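Zn-dependent hydrolase of metallo-beta-lactamase superfamily TM0207 (Thermotoga maritima, PDB 1VJN) is a putative zinc-dependent hydrolase of the metallo-beta-lactamase superfamily whose substrate is not established. Local coordinates at residues Val33-Asp38 and Val53-Gln58; Val48-Val53 and Gly70-Ile75. All blocks are in the same frame, centred on the assembly; numbering follows the deposited sequence.

Contacts 1 and 2 lie side by side in one mixed beta sheet, their centres about 10 Å apart. Both use strand 52-54. Contact 1 pairs it with strand 30-34 and contact 2 with strand 73-75, the outermost strand on that side within the chain. All three run parallel. Along the chain the segments alternate: 33-38, 48-53, 53-58, then 70-75. Val53 belongs to both contacts. Probable hydrogen bonds, Val33 N with Val52 O and Glu55 N with Ile75 O, tie the two together. Contact 1 is buried and contact 2 only partly. Strand 52-54 is thus held between two parallel neighbours of the metallo-hydrolase fold, its end leading toward what is probably the metal site.

Contact 1 (Val33-Asp38 and Val53-Gln58); sequences VTDPFD and VTESHQ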
# COMPACT_ATOMS: atom_id res chain seq x y z
N VAL A 33 5.67 -2.33 -8.71
CA VAL A 33 4.95 -1.06 -8.76
C VAL A 33 3.44 -1.31 -8.55
O VAL A 33 2.82 -2.14 -9.23
CB VAL A 33 5.23 -0.28 -10.06
CG1 VAL A 33 4.45 1.10 -10.05
CG2 VAL A 33 6.71 -0.03 -10.23
N THR A 34 2.87 -0.65 -7.56
CA THR A 34 1.44 -0.73 -7.31
C THR A 34 0.72 0.41 -7.98
O THR A 34 1.23 1.50 -7.99
CB THR A 34 1.12 -0.62 -5.85
OG1 THR A 34 1.55 0.66 -5.35
CG2 THR A 34 1.95 -1.65 -5.09
N ASP A 35 -0.46 0.13 -8.52
CA ASP A 35 -1.41 1.14 -8.94
C ASP A 35 -0.80 2.37 -9.64
O ASP A 35 -0.95 3.50 -9.14
CB ASP A 35 -2.19 1.62 -7.72
CG ASP A 35 -3.18 0.58 -7.17
OD1 ASP A 35 -3.19 -0.58 -7.60
OD2 ASP A 35 -4.00 0.86 -6.28
N PRO A 36 -0.11 2.19 -10.77
CA PRO A 36 0.47 3.33 -11.47
C PRO A 36 -0.63 4.17 -12.13
O PRO A 36 -1.73 3.69 -12.30
CB PRO A 36 1.42 2.69 -12.50
CG PRO A 36 0.96 1.29 -12.67
CD PRO A 36 0.13 0.92 -11.49
N PHE A 37 -0.33 5.41 -12.49
CA PHE A 37 -1.32 6.34 -13.08
C PHE A 37 -0.66 7.18 -14.16
O PHE A 37 0.55 7.06 -14.35
CB PHE A 37 -1.84 7.31 -12.01
CG PHE A 37 -0.72 8.06 -11.30
CD1 PHE A 37 -0.03 9.09 -11.95
CD2 PHE A 37 -0.33 7.71 -10.00
CE1 PHE A 37 1.02 9.78 -11.31
CE2 PHE A 37 0.70 8.39 -9.35
CZ PHE A 37 1.38 9.43 -10.01
N ASP A 38 -1.45 8.03 -14.84
CA ASP A 38 -0.91 9.20 -15.60
C ASP A 38 -1.42 10.53 -15.00
O ASP A 38 -0.78 11.58 -15.11
CB ASP A 38 -1.30 9.16 -17.08
CG ASP A 38 -0.91 7.84 -17.76
OD1 ASP A 38 -0.04 7.11 -17.24
OD2 ASP A 38 -1.44 7.47 -18.84
N VAL A 53 3.82 -5.38 -11.78
CA VAL A 53 2.88 -4.31 -11.56
C VAL A 53 1.61 -4.91 -10.98
O VAL A 53 1.04 -5.84 -11.56
CB VAL A 53 2.55 -3.53 -12.86
CG1 VAL A 53 1.44 -2.54 -12.63
CG2 VAL A 53 3.76 -2.82 -13.40
N THR A 54 1.16 -4.39 -9.83
CA THR A 54 -0.18 -4.78 -9.35
C THR A 54 -1.25 -3.67 -9.48
O THR A 54 -0.93 -2.49 -9.40
CB THR A 54 -0.11 -5.19 -7.91
OG1 THR A 54 0.34 -4.07 -7.13
CG2 THR A 54 0.92 -6.35 -7.66
N GLU A 55 -2.52 -4.08 -9.61
CA GLU A 55 -3.63 -3.15 -9.75
C GLU A 55 -4.73 -3.56 -8.82
O GLU A 55 -5.33 -4.60 -9.02
CB GLU A 55 -4.22 -3.20 -11.18
CG GLU A 55 -3.26 -2.94 -12.34
CD GLU A 55 -2.93 -1.49 -12.60
OE1 GLU A 55 -3.39 -0.57 -11.85
OE2 GLU A 55 -2.20 -1.29 -13.60
N SER A 56 -5.05 -2.71 -7.86
CA SER A 56 -6.13 -2.91 -6.94
C SER A 56 -7.53 -2.92 -7.56
O SER A 56 -8.43 -3.56 -7.01
CB SER A 56 -6.03 -1.88 -5.82
OG SER A 56 -6.28 -0.61 -6.32
N HIS A 57 -7.71 -2.23 -8.69
CA HIS A 57 -8.98 -2.25 -9.41
C HIS A 57 -8.76 -1.97 -10.90
O HIS A 57 -7.71 -1.47 -11.28
CB HIS A 57 -9.95 -1.25 -8.82
CG HIS A 57 -9.41 0.13 -8.71
ND1 HIS A 57 -8.59 0.52 -7.68
CD2 HIS A 57 -9.53 1.20 -9.53
CE1 HIS A 57 -8.22 1.77 -7.87
NE2 HIS A 57 -8.79 2.21 -8.98
N GLN A 58 -9.72 -2.32 -11.73
CA GLN A 58 -9.54 -2.18 -13.20
C GLN A 58 -9.87 -0.77 -13.68
O GLN A 58 -10.62 -0.07 -13.02
CB GLN A 58 -10.37 -3.20 -13.96
CG GLN A 58 -10.02 -4.65 -13.61
CD GLN A 58 -9.70 -5.50 -14.83
OE1 GLN A 58 -10.47 -5.54 -15.78
NE2 GLN A 58 -8.56 -6.19 -14.80
O HOH W 1 -1.88 -2.63 -6.01
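Asp35 and Ser56 join the loops that follow two paired parallel strands. Asp35 CB leaves a backbone with positive phi (40°), just past strand 30-34. CG lies anti to the carbonyl carbon (chi1 -70°), which carries the carboxylate across to Ser56. OD1 accepts the backbone N of Ser56 at 2.8 Å, and OD2 accepts Ser56 OG at 2.7 Å. Both donors come on the syn side, somewhat out of the carboxylate plane. OD1 takes a bond from a water that reaches Thr54 OG1. Ser56 OG accepts a bond from His57 ND1, so the hydroxyl links the aspartate to the histidine. His57 is consistent with the first histidine of the superfamily's metal-binding HxHxDH motif, and its side chain touches Asp123.

The backbones are in parallel register. Thr54 N donates to Val33 O at 2.9 Å, and Asp35 N to Thr54 O at 2.8 Å. On one face Pro36 CG packs on Val53 CG1 at 3.9 Å. Glu55 crosses the proline at about a right angle, both carboxylate oxygens 3.8 Å from Pro36 CD; OE2 is bonded to His65 ND1. On the other face Thr34 and Thr54 lie side by side.

Thr34 OG1 bonds to Phe23 N of the flanking strand 22-27 and to Ala21 O just before it. The second sheet covers this face: Phe109 and Phe111 of strand 105-113 touch Thr54, and His120 of strand 116-120 touches Thr34 and Asp35.

Contact 2 (Val48-Val53 and Gly70-Ile75); sequences VTADVV and GNFRVI
Val53 lays its CG2 methyl over one face of the Phe72 ring, 3.7 Å from the centroid and 17° off the ring normal. This is a CH-pi contact. Phe72 CG sits between its own backbone N and carbonyl carbon (chi1 46°), which brings the ring beneath the valine. Ala50 O lies at the ring edge, near its plane, and Ala50 CB is 4.2 Å from Phe72 CD2. Val52, on the other face from Val53, meets Ile75 CD1 with its CG1 at 3.8 Å, the two side chains crossing obliquely.

A parallel ladder sets this register. It pairs the edge strand of the six-stranded sheet in the metallo-hydrolase/oxidoreductase fold. Arg73 N donates to Asp51 O at 2.9 Å. Val53 N donates to Arg73 O, also at 2.9 Å. Ile75 N then donates to Val53 O at 2.8 Å.

Farther out, Asp51 OD2 accepts Thr31 N of strand 30-34. Val83 touches both Val52 and Arg73, while Ile88 touches both Val52 and Ile75. The bent Arg73 chain brings NH1 to Val74 O in a long bond of 3.3 Å.

The direct contact is therefore apolar packing around a main-chain ladder. Asp51 OD2 and Arg73 NH1 each bond to a backbone atom, and no salt bridge joins the two segments.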
# COMPACT_ATOMS: atom_id res chain seq x y z
N VAL A 48 10.28 4.42 -13.75
CA VAL A 48 10.80 3.23 -13.04
C VAL A 48 10.67 1.91 -13.84
O VAL A 48 9.70 1.75 -14.58
CB VAL A 48 10.12 3.14 -11.63
CG1 VAL A 48 9.83 1.70 -11.19
CG2 VAL A 48 10.98 3.89 -10.59
N THR A 49 11.65 1.01 -13.66
CA THR A 49 11.71 -0.31 -14.31
C THR A 49 11.20 -1.47 -13.41
O THR A 49 11.83 -1.87 -12.44
CB THR A 49 13.16 -0.64 -14.74
OG1 THR A 49 13.53 0.14 -15.88
CG2 THR A 49 13.27 -2.07 -15.28
N ALA A 50 10.07 -2.06 -13.79
CA ALA A 50 9.41 -2.98 -12.91
C ALA A 50 9.49 -4.43 -13.38
O ALA A 50 9.49 -4.69 -14.57
CB ALA A 50 7.96 -2.54 -12.79
N ASP A 51 9.50 -5.35 -12.41
CA ASP A 51 9.29 -6.80 -12.60
C ASP A 51 7.81 -7.20 -12.45
O ASP A 51 7.32 -8.13 -13.09
CB ASP A 51 10.10 -7.53 -11.53
CG ASP A 51 11.57 -7.19 -11.62
OD1 ASP A 51 12.17 -7.56 -12.64
OD2 ASP A 51 12.20 -6.51 -10.77
N VAL A 52 7.16 -6.52 -11.54
CA VAL A 52 5.75 -6.72 -11.29
C VAL A 52 5.02 -5.38 -11.22
O VAL A 52 5.53 -4.37 -10.66
CB VAL A 52 5.50 -7.52 -9.99
CG1 VAL A 52 3.95 -7.79 -9.77
CG2 VAL A 52 6.29 -8.78 -10.01
N VAL A 53 3.82 -5.38 -11.78
CA VAL A 53 2.88 -4.31 -11.56
C VAL A 53 1.61 -4.91 -10.98
O VAL A 53 1.04 -5.84 -11.56
CB VAL A 53 2.55 -3.53 -12.86
CG1 VAL A 53 1.44 -2.54 -12.63
CG2 VAL A 53 3.76 -2.82 -13.40
N GLY A 70 10.25 -1.94 -18.19
CA GLY A 70 10.59 -3.29 -17.84
C GLY A 70 9.59 -4.24 -18.49
O GLY A 70 8.56 -3.83 -19.06
N ASN A 71 9.88 -5.52 -18.37
CA ASN A 71 9.09 -6.59 -18.94
C ASN A 71 8.36 -7.23 -17.78
O ASN A 71 8.73 -8.30 -17.31
CB ASN A 71 10.02 -7.57 -19.62
CG ASN A 71 10.77 -6.93 -20.76
OD1 ASN A 71 10.21 -6.12 -21.46
ND2 ASN A 71 12.03 -7.31 -20.96
N PHE A 72 7.33 -6.57 -17.30
CA PHE A 72 6.72 -6.96 -16.04
C PHE A 72 5.54 -7.90 -16.18
O PHE A 72 4.96 -8.04 -17.23
CB PHE A 72 6.32 -5.72 -15.23
CG PHE A 72 5.61 -4.67 -16.03
CD1 PHE A 72 4.26 -4.79 -16.31
CD2 PHE A 72 6.29 -3.57 -16.51
CE1 PHE A 72 3.61 -3.81 -17.08
CE2 PHE A 72 5.66 -2.61 -17.28
CZ PHE A 72 4.32 -2.71 -17.53
N ARG A 73 5.25 -8.57 -15.08
CA ARG A 73 4.04 -9.33 -14.90
C ARG A 73 2.99 -8.39 -14.29
O ARG A 73 3.24 -7.76 -13.26
CB ARG A 73 4.30 -10.49 -13.95
CG ARG A 73 3.09 -11.23 -13.47
CD ARG A 73 2.21 -11.68 -14.57
NE ARG A 73 1.84 -13.08 -14.38
CZ ARG A 73 0.67 -13.51 -13.97
NH1 ARG A 73 -0.33 -12.65 -13.71
NH2 ARG A 73 0.47 -14.81 -13.88
N VAL A 74 1.84 -8.25 -14.95
CA VAL A 74 0.75 -7.44 -14.42
C VAL A 74 -0.11 -8.40 -13.60
O VAL A 74 -0.50 -9.41 -14.14
CB VAL A 74 -0.13 -6.89 -15.52
CG1 VAL A 74 -1.36 -6.14 -14.90
CG2 VAL A 74 0.67 -5.99 -16.40
N ILE A 75 -0.42 -8.08 -12.35
CA ILE A 75 -1.32 -8.89 -11.52
C ILE A 75 -2.51 -8.00 -11.15
O ILE A 75 -2.35 -6.96 -10.53
CB ILE A 75 -0.62 -9.43 -10.28
CG1 ILE A 75 0.61 -10.20 -10.66
CG2 ILE A 75 -1.51 -10.37 -9.49
CD1 ILE A 75 1.40 -10.65 -9.50